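Local atomic coordinates of mating-type switching protein swi5 (Schizosaccharomyces pombe, PDB entry 3VIQ), a protein that is required for normal mating-type switching and, together with Sfr1 and the recombinase Rhp51, takes part in recombinational DNA repair. Residues 1-4 with 5-9; 69-72 with 73-76. All blocks are in the same frame, centred on the assembly; numbering follows the deposited sequence.

In the fold
Swi5 is an extended, largely helical chain, and its two contacts lie on opposite sides of its centre, about 72 Å apart between centres and about 55 Å between nearest atoms. Contact 1 comes first along the chain, at the start of helix 3-29, where the Sfr1 chain lies close beside it. Contact 2 comes after helix 36-67 has ended, in the turn that leads to the short helix 76-79, and there the neighbours are residues of helix 36-67 itself. The two contacts share no helix. One therefore starts a helix alongside the partner protein, while the other folds the C-terminal part of Swi5 back on its own chain.

Contact 1 of 2, residues 1-4 with 5-9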
loop_
_atom_site.group_PDB
_atom_site.type_symbol
_atom_site.label_atom_id
_atom_site.label_comp_id
_atom_site.label_asym_id
_atom_site.label_seq_id
_atom_site.Cartn_x
_atom_site.Cartn_y
_atom_site.Cartn_z
ATOM N N MET B 1 9.691 -46.354 -10.328
ATOM C CA MET B 1 8.649 -46.556 -9.282
ATOM C C MET B 1 7.618 -47.594 -9.753
ATOM O O MET B 1 7.001 -47.421 -10.790
ATOM C CB MET B 1 7.970 -45.208 -8.970
ATOM C CG MET B 1 7.110 -45.204 -7.715
ATOM S SD MET B 1 6.910 -43.590 -6.899
ATOM C CE MET B 1 6.372 -44.173 -5.316
ATOM N N GLU B 2 7.433 -48.668 -8.992
ATOM C CA GLU B 2 6.362 -49.627 -9.290
ATOM C C GLU B 2 4.994 -48.958 -9.063
ATOM O O GLU B 2 4.886 -47.937 -8.363
ATOM C CB GLU B 2 6.442 -50.870 -8.393
ATOM C CG GLU B 2 7.798 -51.578 -8.332
ATOM C CD GLU B 2 8.113 -52.352 -9.590
ATOM O OE1 GLU B 2 8.117 -51.743 -10.679
ATOM O OE2 GLU B 2 8.370 -53.571 -9.489
ATOM N N LYS B 3 3.964 -49.564 -9.640
ATOM C CA LYS B 3 2.590 -49.079 -9.534
ATOM C C LYS B 3 2.178 -49.052 -8.060
ATOM O O LYS B 3 1.607 -48.074 -7.601
ATOM C CB LYS B 3 1.627 -49.963 -10.346
ATOM C CG LYS B 3 0.325 -49.276 -10.648
ATOM C CD LYS B 3 -0.662 -50.188 -11.365
ATOM C CE LYS B 3 -2.092 -49.689 -11.191
ATOM N NZ LYS B 3 -2.934 -50.147 -12.334
ATOM N N SER B 4 2.498 -50.134 -7.356
ATOM C CA SER B 4 2.358 -50.265 -5.918
ATOM C C SER B 4 2.877 -49.080 -5.126
ATOM O O SER B 4 2.196 -48.560 -4.241
ATOM C CB SER B 4 3.144 -51.495 -5.442
ATOM O OG SER B 4 2.363 -52.650 -5.595
ATOM N N GLN B 5 4.116 -48.711 -5.411
ATOM C CA GLN B 5 4.745 -47.593 -4.743
ATOM C C GLN B 5 3.998 -46.305 -5.057
ATOM O O GLN B 5 3.812 -45.474 -4.181
ATOM C CB GLN B 5 6.193 -47.472 -5.178
ATOM C CG GLN B 5 7.048 -48.700 -4.813
ATOM C CD GLN B 5 8.473 -48.613 -5.348
ATOM O OE1 GLN B 5 8.720 -48.102 -6.446
ATOM N NE2 GLN B 5 9.416 -49.119 -4.573
ATOM N N LEU B 6 3.541 -46.157 -6.298
ATOM C CA LEU B 6 2.837 -44.954 -6.701
ATOM C C LEU B 6 1.453 -44.865 -6.001
ATOM O O LEU B 6 1.053 -43.807 -5.529
ATOM C CB LEU B 6 2.721 -44.898 -8.233
ATOM C CG LEU B 6 1.963 -43.692 -8.751
ATOM C CD1 LEU B 6 2.633 -42.421 -8.260
ATOM C CD2 LEU B 6 1.828 -43.717 -10.264
ATOM N N GLU B 7 0.766 -46.001 -5.907
ATOM C CA GLU B 7 -0.457 -46.125 -5.100
ATOM C C GLU B 7 -0.218 -45.705 -3.667
ATOM O O GLU B 7 -1.074 -45.062 -3.066
ATOM C CB GLU B 7 -0.989 -47.585 -5.111
ATOM C CG GLU B 7 -1.880 -47.890 -6.302
ATOM C CD GLU B 7 -1.992 -49.380 -6.687
ATOM O OE1 GLU B 7 -1.436 -50.272 -5.988
ATOM O OE2 GLU B 7 -2.687 -49.653 -7.701
ATOM N N SER B 8 0.918 -46.104 -3.092
ATOM C CA SER B 8 1.222 -45.681 -1.733
ATOM C C SER B 8 1.405 -44.183 -1.635
ATOM O O SER B 8 0.855 -43.577 -0.728
ATOM C CB SER B 8 2.437 -46.413 -1.165
ATOM O OG SER B 8 2.089 -47.761 -0.893
ATOM N N ARG B 9 2.117 -43.557 -2.574
ATOM C CA ARG B 9 2.251 -42.089 -2.507
ATOM C C ARG B 9 0.902 -41.387 -2.662
ATOM O O ARG B 9 0.620 -40.392 -1.995
ATOM C CB ARG B 9 3.236 -41.561 -3.551
ATOM C CG ARG B 9 4.648 -42.202 -3.414
ATOM C CD ARG B 9 5.375 -41.602 -2.238
ATOM N NE ARG B 9 5.624 -40.187 -2.472
ATOM C CZ ARG B 9 6.005 -39.309 -1.555
ATOM N NH1 ARG B 9 6.201 -39.680 -0.285
ATOM N NH2 ARG B 9 6.193 -38.046 -1.922
#
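The backbone enters helix 3-29 at E2, whose O takes the N-H of L6 (N to O 3.0 Å), and the next two bonds follow as E7 N to K3 O and S8 N to S4 O. The bond from E7 N is short at 2.8 Å and nearly straight (169°). S4 O also receives a weak bond from S8 OG, since a serine hydroxyl can turn back to the carbonyl one turn earlier.

Glutamine suits position 5 because its amide oxygen can reach back to the helix start: Q5 OE1 accepts the N-H of E2 at 2.9 Å, the donor standing above the amide plane. With CG beside its own backbone N (chi1 -62°) and an extended chain, Q5 carries OE1 round to that N-H. E2 occupies the N-cap and Q5 the N3 position, so this bond is the N3 half of a capping box; E2's carboxylate leads away and does not supply the other half.

M1 uses its long, flexible thioether to lie along the first turn. Its CG rests 3.5 Å from Q5 CB, and its methyl CE is tightly packed, 3.1 Å from Q5 O and 3.2 Å from R9 CG.

On another side of the turn, K3 and E7 are close without a salt bridge: K3 CE is 3.5 Å from E7 OE2, but NZ stays 4.7 Å from that oxygen and bonds instead to the carbonyl of G1 of the Sfr1 chain. L5 of Sfr1 packs on K3, E7 and the buried L6, whose branched apolar side chain suits the side meeting Sfr1.

Contact 2 of 2, residues 69-72 with 73-76; sequences KCTS and VELF
Backbone hydrogen bonds between T71 and E74, and between S72 and L75, curl this segment into a turn. E74 N gives its hydrogen to T71 O at 3.0 Å and L75 N to S72 O at 2.9 Å, each donor standing well above the carbonyl plane of its acceptor; F76 N to V73 O continues the series.

A weak side-chain bond also spans the first turn. The extended chain of E74, its CG beside its own backbone N (chi1 -58°), swings the carboxylate back so that OE2 accepts the N-H of T71 at 3.4 Å. A glutamate has the reach for this, and OE1 meanwhile lies 3.7 Å from C70 CB.

Packing contacts make up the rest. The methyls T71 CG2 and V73 CG2 lie side by side at 3.9 Å, a good use of two beta-branched residues. L75 turns inward, packing on I61, V64 and A65 of helix 36-67; its modelled approach to C70 SG is too close to be trusted. The F76 ring has V73 CA 3.9 Å above its centre and the polar S72 O set obliquely, 3.4 Å from CD1, and also touches L58. Were F76 replaced by an alanine, V73 CA and L58 would probably lose the ring that covers them.

Successive i to i+3 bonds mark a run of overlapping type I beta turns, here folding the chain back against helix 36-67 on its way into helix 76-79.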
loop_
_atom_site.group_PDB
_atom_site.type_symbol
_atom_site.label_atom_id
_atom_site.label_comp_id
_atom_site.label_asym_id
_atom_site.label_seq_id
_atom_site.Cartn_x
_atom_site.Cartn_y
_atom_site.Cartn_z
ATOM N N LYS B 69 13.228 26.592 12.279
ATOM C CA LYS B 69 14.363 26.384 13.172
ATOM C C LYS B 69 13.957 25.774 14.507
ATOM O O LYS B 69 14.248 26.315 15.562
ATOM C CB LYS B 69 15.109 27.708 13.369
ATOM C CG LYS B 69 15.672 28.292 12.059
ATOM C CD LYS B 69 16.850 27.477 11.542
ATOM C CE LYS B 69 16.989 27.537 10.008
ATOM N NZ LYS B 69 17.507 28.852 9.529
ATOM N N CYS B 70 13.272 24.633 14.447
ATOM C CA CYS B 70 12.833 23.925 15.650
ATOM C C CYS B 70 12.748 22.448 15.409
ATOM O O CYS B 70 12.826 21.958 14.262
ATOM C CB CYS B 70 11.480 24.438 16.132
ATOM S SG CYS B 70 10.049 24.013 15.085
ATOM N N THR B 71 12.614 21.726 16.512
ATOM C CA THR B 71 12.472 20.285 16.448
ATOM C C THR B 71 11.060 19.999 16.027
ATOM O O THR B 71 10.133 20.759 16.366
ATOM C CB THR B 71 12.771 19.631 17.769
ATOM O OG1 THR B 71 14.009 20.138 18.262
ATOM C CG2 THR B 71 12.884 18.142 17.590
ATOM N N SER B 72 10.914 18.912 15.263
ATOM C CA SER B 72 9.646 18.519 14.662
ATOM C C SER B 72 8.551 18.415 15.722
ATOM O O SER B 72 7.448 18.888 15.496
ATOM C CB SER B 72 9.801 17.187 13.922
ATOM O OG SER B 72 10.169 16.178 14.842
ATOM N N VAL B 73 8.871 17.852 16.888
ATOM C CA VAL B 73 7.853 17.666 17.921
ATOM C C VAL B 73 7.171 18.979 18.306
ATOM O O VAL B 73 6.008 18.962 18.673
ATOM C CB VAL B 73 8.382 16.963 19.201
ATOM C CG1 VAL B 73 8.651 15.495 18.938
ATOM C CG2 VAL B 73 9.618 17.692 19.761
ATOM N N GLU B 74 7.858 20.115 18.184
ATOM C CA GLU B 74 7.259 21.381 18.582
ATOM C C GLU B 74 6.104 21.777 17.641
ATOM O O GLU B 74 5.235 22.582 18.013
ATOM C CB GLU B 74 8.321 22.467 18.673
ATOM C CG GLU B 74 9.458 22.115 19.658
ATOM C CD GLU B 74 10.603 23.119 19.642
ATOM O OE1 GLU B 74 10.334 24.346 19.597
ATOM O OE2 GLU B 74 11.781 22.679 19.692
ATOM N N LEU B 75 6.029 21.169 16.458
ATOM C CA LEU B 75 4.948 21.510 15.515
ATOM C C LEU B 75 3.786 20.521 15.501
ATOM O O LEU B 75 2.740 20.759 14.832
ATOM C CB LEU B 75 5.498 21.672 14.096
ATOM C CG LEU B 75 6.565 22.730 13.891
ATOM C CD1 LEU B 75 7.894 22.203 14.411
ATOM C CD2 LEU B 75 6.655 23.055 12.418
ATOM N N PHE B 76 3.933 19.430 16.253
ATOM C CA PHE B 76 2.908 18.357 16.247
ATOM C C PHE B 76 1.519 18.864 16.622
ATOM O O PHE B 76 0.522 18.469 16.003
ATOM C CB PHE B 76 3.353 17.202 17.144
ATOM C CG PHE B 76 4.386 16.269 16.503
ATOM C CD1 PHE B 76 4.952 16.538 15.239
ATOM C CD2 PHE B 76 4.772 15.098 17.163
ATOM C CE1 PHE B 76 5.900 15.652 14.654
ATOM C CE2 PHE B 76 5.701 14.219 16.600
ATOM C CZ PHE B 76 6.272 14.494 15.336
#